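PDB 4ABY: DNA repair protein RecN from Deinococcus radiodurans, which probably takes part in recombinational repair of damaged DNA as an SMC-like, ATP-binding protein whose head domain, crystallised here, is its ATPase part. Local coordinates for residues E99-G104 against S116-L121; G60-F65 against R347-V352. One frame throughout, in Å; residues are numbered along the deposited sequence.

Contact 1. Residues E99-G104 against S116-L121; sequences ELLVTG and SASRRL
The carbonyl oxygen of Ala117 receives two donors from the opposite strand. Gly104 N gives it a fairly straight hydrogen bond of 2.9 Å (164° at the hydrogen), nearly along the C=O axis. Thr103 CA adds a CH...O contact to the same oxygen. Gly104 O takes the Ala117 N-H in return, which closes a hydrogen-bonded antiparallel pair. Val102 with Arg119 and Leu100 with Leu121 repeat this exchange; Val102 N to Arg119 O and Leu100 N to Leu121 O each measure 2.9 Å. Between them lie the non-hydrogen-bonded pairs Leu101 with Arg120 and Thr103 with Ser118.

At one end the strands are joined by a salt bridge, with Glu99 OE1 2.9 Å from Arg120 NH1. The hydrogen bond within it is weak and strongly bent. The carboxylate comes to the guanidinium edge, near its plane, and the two flat groups are turned 40° apart. Arg120 runs straight to CD and then bends at chi3 (74°), which brings NH1 back to Glu99. A glutamine here would probably leave Arg120 without its opposite charge in this pair and let the guanidinium swing more freely. On the other face of the sheet, Leu100 and Leu121 lie side by side, with Leu100 CG 3.9 Å from Leu121 CB.

The two strands form a hairpin inside an antiparallel sheet. Strand 42-48 flanks 99-104, and strand 127-131 flanks 116-121. Leu82 of helix 69-83 packs on Leu100, Val102 and Leu121. Helix 138-145 touches the same face at Ala117 and Arg119. The Arg119 guanidinium leads away from the partner strand to the Gly86 carbonyl, beyond the end of helix 69-83.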
ATOM      1  N   GLU A  99      26.358 -11.355  -3.122  1.00 38.34           N
ATOM      2  CA  GLU A  99      25.325 -10.530  -3.732  1.00 37.72           C
ATOM      3  C   GLU A  99      23.975 -11.224  -3.834  1.00 33.31           C
ATOM      4  O   GLU A  99      23.900 -12.442  -3.967  1.00 33.80           O
ATOM      5  CB  GLU A  99      25.768 -10.067  -5.114  1.00 43.15           C
ATOM      6  CG  GLU A  99      25.739 -11.144  -6.170  1.00 39.26           C
ATOM      7  CD  GLU A  99      26.193 -10.619  -7.511  1.00 58.88           C
ATOM      8  OE1 GLU A  99      27.097  -9.755  -7.528  1.00 61.62           O
ATOM      9  OE2 GLU A  99      25.649 -11.062  -8.546  1.00 68.90           O
ATOM     10  N   LEU A 100      22.912 -10.429  -3.774  1.00 29.04           N
ATOM     11  CA  LEU A 100      21.559 -10.951  -3.878  1.00 28.41           C
ATOM     12  C   LEU A 100      20.879 -10.461  -5.147  1.00 28.14           C
ATOM     13  O   LEU A 100      21.302  -9.477  -5.747  1.00 30.46           O
ATOM     14  CB  LEU A 100      20.728 -10.573  -2.645  1.00 26.78           C
ATOM     15  CG  LEU A 100      20.304  -9.125  -2.388  1.00 24.22           C
ATOM     16  CD1 LEU A 100      19.236  -8.660  -3.361  1.00 22.60           C
ATOM     17  CD2 LEU A 100      19.785  -9.011  -0.971  1.00 25.84           C
ATOM     18  N   LEU A 101      19.816 -11.151  -5.538  1.00 24.97           N
ATOM     19  CA  LEU A 101      19.080 -10.808  -6.742  1.00 23.45           C
ATOM     20  C   LEU A 101      17.597 -11.028  -6.519  1.00 21.32           C
ATOM     21  O   LEU A 101      17.195 -12.041  -5.956  1.00 23.43           O
ATOM     22  CB  LEU A 101      19.550 -11.677  -7.909  1.00 27.77           C
ATOM     23  CG  LEU A 101      18.715 -11.585  -9.184  1.00 22.55           C
ATOM     24  CD1 LEU A 101      19.162 -10.406 -10.024  1.00 21.35           C
ATOM     25  CD2 LEU A 101      18.827 -12.874  -9.964  1.00 25.28           C
ATOM     26  N   VAL A 102      16.783 -10.081  -6.967  1.00 20.45           N
ATOM     27  CA  VAL A 102      15.337 -10.215  -6.862  1.00 19.63           C
ATOM     28  C   VAL A 102      14.677  -9.972  -8.208  1.00 20.42           C
ATOM     29  O   VAL A 102      14.658  -8.851  -8.699  1.00 23.35           O
ATOM     30  CB  VAL A 102      14.756  -9.221  -5.854  1.00 20.51           C
ATOM     31  CG1 VAL A 102      13.255  -9.409  -5.742  1.00 19.56           C
ATOM     32  CG2 VAL A 102      15.424  -9.390  -4.498  1.00 20.79           C
ATOM     33  N   THR A 103      14.136 -11.027  -8.804  1.00 20.30           N
ATOM     34  CA  THR A 103      13.447 -10.906 -10.083  1.00 21.79           C
ATOM     35  C   THR A 103      11.944 -11.116  -9.900  1.00 23.11           C
ATOM     36  O   THR A 103      11.518 -12.037  -9.203  1.00 22.85           O
ATOM     37  CB  THR A 103      13.987 -11.920 -11.117  1.00 23.82           C
ATOM     38  OG1 THR A 103      15.419 -11.964 -11.053  1.00 27.08           O
ATOM     39  CG2 THR A 103      13.559 -11.538 -12.528  1.00 19.22           C
ATOM     40  N   GLY A 104      11.145 -10.255 -10.523  1.00 22.64           N
ATOM     41  CA  GLY A 104       9.698 -10.381 -10.463  1.00 25.49           C
ATOM     42  C   GLY A 104       9.059 -10.389 -11.839  1.00 29.27           C
ATOM     43  O   GLY A 104       9.450  -9.614 -12.711  1.00 32.55           O
ATOM     44  N   SER A 116       9.181  -7.981 -16.683  1.00 31.07           N
ATOM     45  CA  SER A 116       9.950  -8.318 -15.498  1.00 29.19           C
ATOM     46  C   SER A 116      10.653  -7.083 -14.939  1.00 27.71           C
ATOM     47  O   SER A 116      10.855  -6.092 -15.641  1.00 25.93           O
ATOM     48  CB  SER A 116      10.968  -9.424 -15.812  1.00 29.96           C
ATOM     49  OG  SER A 116      11.924  -9.005 -16.777  1.00 32.39           O
ATOM     50  N   ALA A 117      10.999  -7.146 -13.661  1.00 26.01           N
ATOM     51  CA  ALA A 117      11.812  -6.124 -13.024  1.00 22.12           C
ATOM     52  C   ALA A 117      12.765  -6.847 -12.089  1.00 21.25           C
ATOM     53  O   ALA A 117      12.434  -7.907 -11.561  1.00 22.88           O
ATOM     54  CB  ALA A 117      10.942  -5.151 -12.251  1.00 20.77           C
ATOM     55  N   SER A 118      13.954  -6.297 -11.894  1.00 20.28           N
ATOM     56  CA  SER A 118      14.902  -6.927 -10.992  1.00 20.05           C
ATOM     57  C   SER A 118      15.727  -5.910 -10.222  1.00 22.08           C
ATOM     58  O   SER A 118      15.896  -4.767 -10.651  1.00 20.24           O
ATOM     59  CB  SER A 118      15.820  -7.887 -11.748  1.00 17.67           C
ATOM     60  OG  SER A 118      16.952  -7.212 -12.261  1.00 18.29           O
ATOM     61  N   ARG A 119      16.232  -6.346  -9.074  1.00 20.22           N
ATOM     62  CA  ARG A 119      17.088  -5.527  -8.239  1.00 19.74           C
ATOM     63  C   ARG A 119      18.213  -6.409  -7.721  1.00 21.35           C
ATOM     64  O   ARG A 119      17.960  -7.434  -7.097  1.00 23.04           O
ATOM     65  CB  ARG A 119      16.279  -4.949  -7.078  1.00 20.80           C
ATOM     66  CG  ARG A 119      17.041  -3.996  -6.175  1.00 21.56           C
ATOM     67  CD  ARG A 119      17.437  -2.725  -6.898  1.00 22.83           C
ATOM     68  NE  ARG A 119      17.870  -1.698  -5.957  1.00 27.17           N
ATOM     69  CZ  ARG A 119      17.041  -0.857  -5.349  1.00 27.76           C
ATOM     70  NH1 ARG A 119      15.738  -0.917  -5.590  1.00 23.96           N
ATOM     71  NH2 ARG A 119      17.511   0.049  -4.502  1.00 30.64           N
ATOM     72  N   ARG A 120      19.454  -6.024  -8.007  1.00 24.19           N
ATOM     73  CA  ARG A 120      20.624  -6.770  -7.553  1.00 25.32           C
ATOM     74  C   ARG A 120      21.444  -5.922  -6.600  1.00 31.45           C
ATOM     75  O   ARG A 120      21.811  -4.798  -6.923  1.00 39.37           O
ATOM     76  CB  ARG A 120      21.500  -7.179  -8.738  1.00 28.67           C
ATOM     77  CG  ARG A 120      22.760  -7.934  -8.343  1.00 31.56           C
ATOM     78  CD  ARG A 120      23.635  -8.251  -9.550  1.00 38.57           C
ATOM     79  NE  ARG A 120      24.332  -7.066 -10.047  1.00 48.67           N
ATOM     80  CZ  ARG A 120      25.505  -6.638  -9.582  1.00 57.02           C
ATOM     81  NH1 ARG A 120      26.118  -7.299  -8.608  1.00 54.26           N
ATOM     82  NH2 ARG A 120      26.068  -5.547 -10.089  1.00 51.17           N
ATOM     83  N   LEU A 121      21.726  -6.455  -5.419  1.00 31.35           N
ATOM     84  CA  LEU A 121      22.585  -5.761  -4.475  1.00 29.38           C
ATOM     85  C   LEU A 121      23.905  -6.494  -4.343  1.00 34.82           C
ATOM     86  O   LEU A 121      23.936  -7.710  -4.192  1.00 35.39           O
ATOM     87  CB  LEU A 121      21.913  -5.644  -3.113  1.00 31.23           C
ATOM     88  CG  LEU A 121      20.736  -4.678  -3.052  1.00 31.69           C
ATOM     89  CD1 LEU A 121      20.252  -4.565  -1.621  1.00 34.74           C
ATOM     90  CD2 LEU A 121      21.140  -3.320  -3.593  1.00 33.42           C
TER

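Contact 2. Residues G60-F65 against R347-V352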
ATOM      1  N   GLY A  60      -3.127 -14.884  -8.020  1.00 22.56           N
ATOM      2  CA  GLY A  60      -4.521 -14.988  -7.635  1.00 28.04           C
ATOM      3  C   GLY A  60      -5.116 -13.734  -7.035  1.00 31.38           C
ATOM      4  O   GLY A  60      -4.984 -12.641  -7.584  1.00 36.76           O
ATOM      5  N   GLY A  61      -5.800 -13.895  -5.910  1.00 30.31           N
ATOM      6  CA  GLY A  61      -6.382 -12.758  -5.224  1.00 25.43           C
ATOM      7  C   GLY A  61      -5.681 -12.570  -3.902  1.00 26.84           C
ATOM      8  O   GLY A  61      -4.611 -11.971  -3.834  1.00 28.93           O
ATOM      9  N   PHE A  62      -6.285 -13.106  -2.851  1.00 27.60           N
ATOM     10  CA  PHE A  62      -5.734 -13.015  -1.508  1.00 24.54           C
ATOM     11  C   PHE A  62      -4.739 -14.145  -1.257  1.00 23.18           C
ATOM     12  O   PHE A  62      -5.117 -15.312  -1.156  1.00 23.29           O
ATOM     13  CB  PHE A  62      -6.871 -13.059  -0.487  1.00 24.66           C
ATOM     14  CG  PHE A  62      -6.420 -12.929   0.935  1.00 21.83           C
ATOM     15  CD1 PHE A  62      -5.098 -12.663   1.239  1.00 21.12           C
ATOM     16  CD2 PHE A  62      -7.326 -13.065   1.968  1.00 23.75           C
ATOM     17  CE1 PHE A  62      -4.687 -12.542   2.548  1.00 22.88           C
ATOM     18  CE2 PHE A  62      -6.924 -12.945   3.278  1.00 25.89           C
ATOM     19  CZ  PHE A  62      -5.600 -12.683   3.571  1.00 27.17           C
ATOM     20  N   CYS A  63      -3.464 -13.786  -1.156  1.00 21.24           N
ATOM     21  CA  CYS A  63      -2.415 -14.752  -0.869  1.00 20.83           C
ATOM     22  C   CYS A  63      -1.930 -14.594   0.559  1.00 20.39           C
ATOM     23  O   CYS A  63      -1.450 -13.531   0.939  1.00 23.95           O
ATOM     24  CB  CYS A  63      -1.249 -14.563  -1.829  1.00 19.90           C
ATOM     25  SG  CYS A  63      -1.719 -14.692  -3.550  1.00 27.35           S
ATOM     26  N   ALA A  64      -2.057 -15.650   1.352  1.00 19.30           N
ATOM     27  CA  ALA A  64      -1.636 -15.596   2.743  1.00 19.10           C
ATOM     28  C   ALA A  64      -0.337 -16.353   2.938  1.00 22.43           C
ATOM     29  O   ALA A  64      -0.167 -17.459   2.429  1.00 24.23           O
ATOM     30  CB  ALA A  64      -2.714 -16.154   3.649  1.00 18.66           C
ATOM     31  N   PHE A  65       0.585 -15.749   3.675  1.00 21.79           N
ATOM     32  CA  PHE A  65       1.841 -16.399   4.001  1.00 19.38           C
ATOM     33  C   PHE A  65       1.926 -16.638   5.504  1.00 23.65           C
ATOM     34  O   PHE A  65       1.830 -15.704   6.302  1.00 24.01           O
ATOM     35  CB  PHE A  65       3.010 -15.566   3.489  1.00 19.08           C
ATOM     36  CG  PHE A  65       3.077 -15.495   1.994  1.00 22.45           C
ATOM     37  CD1 PHE A  65       2.157 -14.742   1.285  1.00 23.46           C
ATOM     38  CD2 PHE A  65       4.042 -16.199   1.290  1.00 23.44           C
ATOM     39  CE1 PHE A  65       2.208 -14.679  -0.098  1.00 21.95           C
ATOM     40  CE2 PHE A  65       4.095 -16.139  -0.093  1.00 24.19           C
ATOM     41  CZ  PHE A  65       3.178 -15.377  -0.785  1.00 21.94           C
ATOM     42  N   ARG A 347      -8.125  -7.331  -6.792  1.00 30.57           N
ATOM     43  CA  ARG A 347      -6.673  -7.195  -6.671  1.00 24.31           C
ATOM     44  C   ARG A 347      -6.002  -8.452  -6.197  1.00 25.90           C
ATOM     45  O   ARG A 347      -6.664  -9.416  -5.814  1.00 34.18           O
ATOM     46  CB  ARG A 347      -6.324  -6.099  -5.676  1.00 28.53           C
ATOM     47  CG  ARG A 347      -5.751  -4.840  -6.294  1.00 31.81           C
ATOM     48  CD  ARG A 347      -6.828  -3.823  -6.593  1.00 32.46           C
ATOM     49  NE  ARG A 347      -6.425  -2.937  -7.680  1.00 35.02           N
ATOM     50  CZ  ARG A 347      -7.270  -2.114  -8.284  1.00 40.40           C
ATOM     51  NH1 ARG A 347      -8.531  -2.090  -7.882  1.00 46.76           N
ATOM     52  NH2 ARG A 347      -6.871  -1.323  -9.272  1.00 39.79           N
ATOM     53  N   GLN A 348      -4.676  -8.441  -6.255  1.00 26.67           N
ATOM     54  CA  GLN A 348      -3.858  -9.456  -5.613  1.00 26.73           C
ATOM     55  C   GLN A 348      -3.336  -8.809  -4.344  1.00 24.70           C
ATOM     56  O   GLN A 348      -2.573  -7.844  -4.408  1.00 23.54           O
ATOM     57  CB  GLN A 348      -2.686  -9.848  -6.516  1.00 21.03           C
ATOM     58  CG  GLN A 348      -1.782 -10.935  -5.959  1.00 21.44           C
ATOM     59  CD  GLN A 348      -0.566 -11.181  -6.833  1.00 24.63           C
ATOM     60  OE1 GLN A 348      -0.003 -10.252  -7.408  1.00 23.04           O
ATOM     61  NE2 GLN A 348      -0.159 -12.437  -6.939  1.00 23.26           N
ATOM     62  N   VAL A 349      -3.769  -9.315  -3.193  1.00 22.11           N
ATOM     63  CA  VAL A 349      -3.311  -8.786  -1.915  1.00 20.13           C
ATOM     64  C   VAL A 349      -2.404  -9.808  -1.241  1.00 19.26           C
ATOM     65  O   VAL A 349      -2.741 -10.983  -1.125  1.00 19.30           O
ATOM     66  CB  VAL A 349      -4.484  -8.377  -0.994  1.00 16.37           C
ATOM     67  CG1 VAL A 349      -5.760  -8.227  -1.800  1.00 17.39           C
ATOM     68  CG2 VAL A 349      -4.673  -9.377   0.117  1.00 20.05           C
ATOM     69  N   LEU A 350      -1.231  -9.347  -0.833  1.00 18.82           N
ATOM     70  CA  LEU A 350      -0.229 -10.216  -0.244  1.00 17.76           C
ATOM     71  C   LEU A 350      -0.001  -9.844   1.213  1.00 20.84           C
ATOM     72  O   LEU A 350       0.503  -8.763   1.515  1.00 22.44           O
ATOM     73  CB  LEU A 350       1.076 -10.094  -1.026  1.00 18.15           C
ATOM     74  CG  LEU A 350       0.985 -10.400  -2.525  1.00 23.78           C
ATOM     75  CD1 LEU A 350       2.107  -9.725  -3.294  1.00 25.44           C
ATOM     76  CD2 LEU A 350       0.996 -11.897  -2.768  1.00 21.33           C
ATOM     77  N   VAL A 351      -0.383 -10.733   2.121  1.00 20.23           N
ATOM     78  CA  VAL A 351      -0.173 -10.491   3.538  1.00 21.81           C
ATOM     79  C   VAL A 351       0.520 -11.670   4.210  1.00 23.66           C
ATOM     80  O   VAL A 351       0.329 -12.823   3.829  1.00 23.88           O
ATOM     81  CB  VAL A 351      -1.496 -10.199   4.277  1.00 21.75           C
ATOM     82  CG1 VAL A 351      -2.429  -9.387   3.398  1.00 20.76           C
ATOM     83  CG2 VAL A 351      -2.160 -11.489   4.701  1.00 22.48           C
ATOM     84  N   VAL A 352       1.345 -11.363   5.202  1.00 26.63           N
ATOM     85  CA  VAL A 352       1.934 -12.376   6.062  1.00 23.28           C
ATOM     86  C   VAL A 352       1.186 -12.311   7.389  1.00 29.15           C
ATOM     87  O   VAL A 352       1.039 -11.233   7.969  1.00 32.25           O
ATOM     88  CB  VAL A 352       3.430 -12.107   6.299  1.00 20.81           C
ATOM     89  CG1 VAL A 352       4.029 -13.168   7.194  1.00 21.02           C
ATOM     90  CG2 VAL A 352       4.168 -12.055   4.979  1.00 24.58           C
TER
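The Phe62 ring lies against two valines of the neighbouring strand. Its CE1 is 3.5 Å from Val351 CG2, which comes in at the ring edge and in its plane. CD1 of Phe62 meets CG2 of Val349, also at 3.5 Å, from an oblique direction. With CG anti to the backbone N (chi1 -178°), the Phe62 ring leans over towards the partner strand and spans both valines.

The opposite face of the sheet is packed by Cys63, Phe65, Leu350 and Val352. Leu350 CD2 sits 3.6 Å from Cys63 CB and also reaches the edge of the Phe65 ring at CE1. Phe65 and Leu350 run side by side and point the same way. Phe65 CB also rests on Val352 CG2.

Between these faces the backbones pair in parallel. Val349 O accepts Cys63 N at 2.9 Å, almost straight (168° at the hydrogen). Cys63 O then takes Val351 N, and Val351 O takes Phe65 N. At the start of the pairing Gly61 O accepts Val349 N at 2.9 Å, but this donor stands above the carbonyl plane. The aliphatic part of Gln348 packs by the carbonyls of Gly60 and Gly61. Its buried amide is held by other parts of the chain, with OE1 accepting from Ser318 and from Leu40 N.

Helix 330-343 packs on the Phe62 face, and helix 69-83 on the Phe65 face. Strand 62-67 ends at the predicted ATP-binding segment Gly67 to Ser74, which runs on into the first turns of helix 69-83. The side chain of Val352 lies close to that of Thr69, at the start of this helix and within the predicted site. A parallel core strand leading into a P-loop and helix, beside a second parallel strand, is characteristic of P-loop NTPases, here of the ABC type found in SMC-like heads.

Contact 2 is the more deeply buried of the two, nearer the centre of the chain; contact 1 lies farther out and is partly buried. They belong to different sheets, one mixed with a parallel centre and one antiparallel, and their nearest atoms are about 10 Å apart. Helix 69-83 joins them, since it packs on side chains of both. Contact 1 is a local hairpin, whereas contact 2 brings together segments 282 residues apart at their closest ends. Their chemistry follows their place. Contact 2 has apolar packing on both faces, but contact 1 has a largely apolar face towards the helices, with Arg119 among its side chains, and a more polar, partly exposed one with a salt bridge.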